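Local coordinates for FBP protein (Leishmania major, PDB 5OEZ) that probably hydrolyses fructose 1,6-bisphosphate to fructose 6-phosphate and phosphate with the aid of magnesium, a step of gluconeogenesis, and binds AMP at an allosteric site, at residues T29-A34 and A83-S88; G111-F116 and V138-K143. All coordinates share one frame; numbering follows the deposited sequence.

Contact 1 of 2, residues T29-A34 and A83-S88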
loop_
_atom_site.group_PDB
_atom_site.type_symbol
_atom_site.label_atom_id
_atom_site.label_comp_id
_atom_site.label_asym_id
_atom_site.label_seq_id
_atom_site.Cartn_x
_atom_site.Cartn_y
_atom_site.Cartn_z
ATOM N N THR C 29 0.420 -17.454 21.128
ATOM C CA THR C 29 0.084 -16.157 20.575
ATOM C C THR C 29 1.340 -15.398 20.156
ATOM O O THR C 29 1.400 -14.852 19.047
ATOM C CB THR C 29 -0.733 -15.357 21.601
ATOM O OG1 THR C 29 -1.952 -16.054 21.858
ATOM C CG2 THR C 29 -1.091 -13.958 21.088
ATOM N N LEU C 30 2.335 -15.353 21.038
ATOM C CA LEU C 30 3.582 -14.662 20.724
ATOM C C LEU C 30 4.289 -15.321 19.551
ATOM O O LEU C 30 4.811 -14.623 18.679
ATOM C CB LEU C 30 4.506 -14.568 21.942
ATOM C CG LEU C 30 4.002 -13.811 23.178
ATOM C CD1 LEU C 30 5.135 -13.609 24.179
ATOM C CD2 LEU C 30 3.373 -12.480 22.820
ATOM N N LEU C 31 4.286 -16.657 19.508
ATOM C CA LEU C 31 4.845 -17.379 18.367
ATOM C C LEU C 31 4.166 -16.974 17.046
ATOM O O LEU C 31 4.832 -16.677 16.065
ATOM C CB LEU C 31 4.716 -18.889 18.565
ATOM C CG LEU C 31 5.326 -19.778 17.480
ATOM C CD1 LEU C 31 6.835 -19.781 17.629
ATOM C CD2 LEU C 31 4.797 -21.200 17.590
ATOM N N MET C 32 2.843 -16.982 17.029
ATOM C CA MET C 32 2.106 -16.631 15.825
ATOM C C MET C 32 2.259 -15.169 15.433
ATOM O O MET C 32 2.201 -14.867 14.250
ATOM C CB MET C 32 0.633 -17.038 15.920
ATOM C CG MET C 32 0.420 -18.551 15.940
ATOM S SD MET C 32 1.273 -19.443 14.620
ATOM C CE MET C 32 0.794 -18.532 13.133
ATOM N N MET C 33 2.464 -14.275 16.406
ATOM C CA MET C 33 2.826 -12.886 16.087
ATOM C C MET C 33 4.120 -12.828 15.327
ATOM O O MET C 33 4.241 -12.088 14.339
ATOM C CB MET C 33 3.037 -12.030 17.332
ATOM C CG MET C 33 2.042 -10.922 17.536
ATOM S SD MET C 33 0.876 -11.311 18.842
ATOM C CE MET C 33 1.745 -11.524 20.377
ATOM N N ALA C 34 5.116 -13.552 15.837
ATOM C CA ALA C 34 6.429 -13.571 15.211
ATOM C C ALA C 34 6.365 -14.116 13.763
ATOM O O ALA C 34 7.014 -13.572 12.859
ATOM C CB ALA C 34 7.399 -14.366 16.061
ATOM N N ALA C 83 15.111 -14.012 13.279
ATOM C CA ALA C 83 15.181 -12.837 14.144
ATOM C C ALA C 83 13.905 -12.669 14.957
ATOM O O ALA C 83 13.952 -12.482 16.179
ATOM C CB ALA C 83 15.452 -11.592 13.328
ATOM N N TYR C 84 12.767 -12.778 14.287
ATOM C CA TYR C 84 11.496 -12.606 14.950
ATOM C C TYR C 84 11.136 -13.782 15.860
ATOM O O TYR C 84 10.590 -13.568 16.940
ATOM C CB TYR C 84 10.386 -12.285 13.922
ATOM C CG TYR C 84 10.609 -10.940 13.232
ATOM C CD1 TYR C 84 10.643 -9.760 13.970
ATOM C CD2 TYR C 84 10.809 -10.850 11.850
ATOM C CE1 TYR C 84 10.876 -8.538 13.353
ATOM C CE2 TYR C 84 11.036 -9.630 11.227
ATOM C CZ TYR C 84 11.059 -8.478 11.983
ATOM O OH TYR C 84 11.287 -7.268 11.389
ATOM N N LEU C 85 11.443 -15.015 15.450
ATOM C CA LEU C 85 11.138 -16.194 16.283
ATOM C C LEU C 85 11.988 -16.230 17.542
ATOM O O LEU C 85 11.464 -16.482 18.617
ATOM C CB LEU C 85 11.294 -17.503 15.509
ATOM C CG LEU C 85 10.233 -17.803 14.450
ATOM C CD1 LEU C 85 10.687 -18.934 13.546
ATOM C CD2 LEU C 85 8.899 -18.144 15.090
ATOM N N LEU C 86 13.281 -15.962 17.420
ATOM C CA LEU C 86 14.166 -15.960 18.588
ATOM C C LEU C 86 13.806 -14.869 19.601
ATOM O O LEU C 86 13.921 -15.095 20.799
ATOM C CB LEU C 86 15.641 -15.861 18.169
ATOM C CG LEU C 86 16.214 -17.108 17.463
ATOM C CD1 LEU C 86 17.607 -16.824 16.899
ATOM C CD2 LEU C 86 16.251 -18.330 18.381
ATOM N N SER C 87 13.349 -13.711 19.124
ATOM C CA SER C 87 12.956 -12.620 20.018
ATOM C C SER C 87 11.545 -12.774 20.576
ATOM O O SER C 87 11.147 -11.997 21.431
ATOM C CB SER C 87 13.118 -11.249 19.326
ATOM O OG SER C 87 12.084 -11.003 18.373
ATOM N N SER C 88 10.773 -13.744 20.097
ATOM C CA SER C 88 9.407 -13.938 20.592
ATOM C C SER C 88 9.312 -14.365 22.068
ATOM O O SER C 88 8.261 -14.163 22.681
ATOM C CB SER C 88 8.652 -14.955 19.719
ATOM O OG SER C 88 9.162 -16.283 19.853
#
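Ala34 meets Tyr84, Leu85 and Ser88 where helices 27-47 and 72-87 of the N-terminal domain pack as a nearly antiparallel pair, their segment axes 8.7 Å apart at closest approach and at 163° to each other. The tight part centres on the methyl of Ala34, whose CB lies 3.4 Å from Tyr84 O and 3.9 Å from Ser88 CB; a side chain this short lets the backbones come close, with 5.2 Å between the CA atoms of Ala34 and Tyr84. Leu31 extends this patch: with CG anti to the backbone N (chi1 -177°), it brings CD1 to 3.7 Å from Leu85 CD2, and the two side chains cross at a slant. The sheet covers both leucines through strand 91-96, Leu31 by Val91 and Leu85 by Leu94. By contrast, the partly exposed Leu30 meets no side chain of 83-88, only Ser88 O, 3.5 Å from Leu30 CD1, with Thr89 and Ser90 beside it. Tyr84 contributes its carbonyl oxygen and, of its side chain, CB; the ring leads away along helix 27-47 and its OH bonds to Pro9 O of the second subunit. No hydrogen bond crosses between the segments. Ser88 turns its hydroxyl back on its own chain, OG donating to Leu85 O at 2.6 Å and bonding to Ser90 N, while Leu85 O also accepts Ser88 N. With that hydroxyl so engaged, shape and apolar burial are what hold 29-34 against 83-88.

Contact 2 of 2, residues G111-F116 and V138-K143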
loop_
_atom_site.group_PDB
_atom_site.type_symbol
_atom_site.label_atom_id
_atom_site.label_comp_id
_atom_site.label_asym_id
_atom_site.label_seq_id
_atom_site.Cartn_x
_atom_site.Cartn_y
_atom_site.Cartn_z
ATOM N N GLY C 111 11.638 -20.318 25.324
ATOM C CA GLY C 111 10.283 -20.884 25.478
ATOM C C GLY C 111 10.277 -22.402 25.358
ATOM O O GLY C 111 11.302 -23.043 25.579
ATOM N N ASP C 112 9.131 -22.975 24.985
ATOM C CA ASP C 112 8.937 -24.442 25.004
ATOM C C ASP C 112 8.502 -25.034 23.655
ATOM O O ASP C 112 8.136 -26.210 23.581
ATOM C CB ASP C 112 7.995 -24.858 26.172
ATOM C CG ASP C 112 6.721 -24.022 26.255
ATOM O OD1 ASP C 112 6.398 -23.252 25.316
ATOM O OD2 ASP C 112 6.045 -24.140 27.299
ATOM N N TYR C 113 8.586 -24.248 22.581
ATOM C CA TYR C 113 8.271 -24.741 21.244
ATOM C C TYR C 113 9.534 -25.075 20.449
ATOM O O TYR C 113 10.535 -24.363 20.520
ATOM C CB TYR C 113 7.398 -23.735 20.481
ATOM C CG TYR C 113 6.000 -23.649 21.042
ATOM C CD1 TYR C 113 5.160 -24.757 21.025
ATOM C CD2 TYR C 113 5.506 -22.460 21.574
ATOM C CE1 TYR C 113 3.870 -24.690 21.522
ATOM C CE2 TYR C 113 4.217 -22.387 22.083
ATOM C CZ TYR C 113 3.402 -23.505 22.058
ATOM O OH TYR C 113 2.116 -23.453 22.564
ATOM N N LEU C 114 9.470 -26.179 19.702
ATOM C CA LEU C 114 10.476 -26.525 18.694
ATOM C C LEU C 114 9.830 -26.195 17.363
ATOM O O LEU C 114 8.743 -26.687 17.087
ATOM C CB LEU C 114 10.820 -28.020 18.730
ATOM C CG LEU C 114 11.489 -28.593 19.995
ATOM C CD1 LEU C 114 10.474 -28.928 21.063
ATOM C CD2 LEU C 114 12.291 -29.843 19.649
ATOM N N ILE C 115 10.483 -25.382 16.536
ATOM C CA ILE C 115 9.890 -24.984 15.261
ATOM C C ILE C 115 10.854 -25.263 14.116
ATOM O O ILE C 115 12.034 -24.938 14.180
ATOM C CB ILE C 115 9.390 -23.524 15.265
ATOM C CG1 ILE C 115 8.803 -23.161 13.906
ATOM C CG2 ILE C 115 10.488 -22.542 15.632
ATOM C CD1 ILE C 115 7.852 -21.977 13.957
ATOM N N PHE C 116 10.330 -25.914 13.085
ATOM C CA PHE C 116 11.091 -26.296 11.924
ATOM C C PHE C 116 10.394 -25.657 10.760
ATOM O O PHE C 116 9.196 -25.862 10.586
ATOM C CB PHE C 116 11.130 -27.820 11.805
ATOM C CG PHE C 116 11.846 -28.449 12.943
ATOM C CD1 PHE C 116 13.224 -28.548 12.924
ATOM C CD2 PHE C 116 11.155 -28.866 14.067
ATOM C CE1 PHE C 116 13.914 -29.100 13.993
ATOM C CE2 PHE C 116 11.832 -29.410 15.144
ATOM C CZ PHE C 116 13.216 -29.524 15.111
ATOM N N VAL C 138 5.322 -27.070 14.273
ATOM C CA VAL C 138 5.640 -26.764 15.664
ATOM C C VAL C 138 5.388 -27.987 16.567
ATOM O O VAL C 138 4.338 -28.623 16.493
ATOM C CB VAL C 138 4.766 -25.591 16.170
ATOM C CG1 VAL C 138 5.160 -25.165 17.594
ATOM C CG2 VAL C 138 4.831 -24.393 15.232
ATOM N N TRP C 139 6.373 -28.310 17.395
ATOM C CA TRP C 139 6.289 -29.388 18.379
ATOM C C TRP C 139 6.497 -28.742 19.747
ATOM O O TRP C 139 6.971 -27.597 19.833
ATOM C CB TRP C 139 7.388 -30.421 18.150
ATOM C CG TRP C 139 7.128 -31.422 17.086
ATOM C CD1 TRP C 139 6.714 -32.709 17.260
ATOM C CD2 TRP C 139 7.332 -31.257 15.685
ATOM N NE1 TRP C 139 6.629 -33.354 16.055
ATOM C CE2 TRP C 139 7.012 -32.488 15.067
ATOM C CE3 TRP C 139 7.757 -30.194 14.886
ATOM C CZ2 TRP C 139 7.092 -32.682 13.690
ATOM C CZ3 TRP C 139 7.845 -30.390 13.501
ATOM C CH2 TRP C 139 7.499 -31.619 12.922
ATOM N N ARG C 140 6.191 -29.498 20.797
ATOM C CA ARG C 140 6.397 -29.047 22.172
ATOM C C ARG C 140 7.465 -29.909 22.867
ATOM O O ARG C 140 7.633 -31.082 22.544
ATOM C CB ARG C 140 5.059 -29.071 22.917
ATOM C CG ARG C 140 5.133 -28.527 24.325
ATOM C CD ARG C 140 3.789 -28.614 25.009
ATOM N NE ARG C 140 2.945 -27.539 24.511
ATOM C CZ ARG C 140 2.877 -26.312 25.022
ATOM N NH1 ARG C 140 3.593 -25.957 26.090
ATOM N NH2 ARG C 140 2.067 -25.420 24.460
ATOM N N LEU C 141 8.224 -29.320 23.790
ATOM C CA LEU C 141 9.127 -30.114 24.630
ATOM C C LEU C 141 8.320 -31.226 25.278
ATOM O O LEU C 141 7.301 -30.932 25.913
ATOM C CB LEU C 141 9.733 -29.281 25.762
ATOM C CG LEU C 141 10.997 -28.467 25.555
ATOM C CD1 LEU C 141 11.362 -27.772 26.864
ATOM C CD2 LEU C 141 12.122 -29.360 25.085
ATOM N N PRO C 142 8.754 -32.494 25.122
ATOM C CA PRO C 142 8.170 -33.524 25.989
ATOM C C PRO C 142 8.311 -33.170 27.473
ATOM O O PRO C 142 9.179 -32.373 27.842
ATOM C CB PRO C 142 8.981 -34.776 25.643
ATOM C CG PRO C 142 9.379 -34.556 24.223
ATOM C CD PRO C 142 9.666 -33.081 24.125
ATOM N N LYS C 143 7.428 -33.724 28.300
ATOM C CA LYS C 143 7.432 -33.449 29.750
ATOM C C LYS C 143 8.713 -34.004 30.386
ATOM O O LYS C 143 9.264 -34.996 29.890
ATOM C CB LYS C 143 6.161 -34.009 30.432
ATOM C CG LYS C 143 5.480 -33.080 31.427
ATOM C CD LYS C 143 4.832 -31.878 30.740
ATOM C CE LYS C 143 3.439 -32.242 30.178
ATOM N NZ LYS C 143 3.331 -32.296 28.694
#
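With CG anti to the backbone N (chi1 -176°) and a bend at chi3 (-77°), Arg140 swings its guanidinium toward the neighbouring strand, to Asp112 and Tyr113. Its NH1 forms a long salt bridge with Asp112 OD2 at 3.3 Å, the two side chains running alongside each other, and may offset the nearby carboxylate of Asp27. Tyr113 CE1 lies over one face of the guanidinium, the two planes 68° apart; although Arg140 NH2 is 2.7 Å from Tyr113 OH, the angle is too poor for a hydrogen bond. On the same face of the sheet, Tyr113 CD1 touches Val138 CG1 at 3.5 Å. On the sheet face of Leu114 and Trp139, Leu114 CD1 lies against the backbone of Arg140 and Leu141, while Phe116 CD2 approaches Trp139 CZ3 at 3.7 Å; Trp139 NE1 bonds to Lys161 O. Leu114 and Trp139 exchange two N-to-O backbone hydrogen bonds of 2.9 Å, one in each direction. A third, Leu141 N to Asp112 O at 3.1 Å, continues the pairing past strand 132-140. This register is that of an antiparallel beta hairpin, 113-121 with 132-140, inside the large mixed sheet of the FBPase N-terminal domain, with Tyr113 of the AMP site on one face.

Overall arrangement
Contact 1 and contact 2, their centres about 13 Å apart, form successive layers of one domain: the helix pair lies against the sheet that holds the hairpin. They meet directly, with Leu31 CD2 4.0 Å from Val138 CG2 and Leu85 CD2 4.1 Å from Ile115 CD1. Leu31 CD2 also lies 4.2 Å from Tyr113 CD2, which joins the layers beside the AMP site. Each contact supplies one residue of that site, Thr29 from contact 1 and Tyr113 from contact 2. Strand 113-121 continues to Asp118 and Leu120, which bind manganese in another structure of this protein, and so runs from the AMP site to the metal site; neither AMP nor metal is bound to this chain.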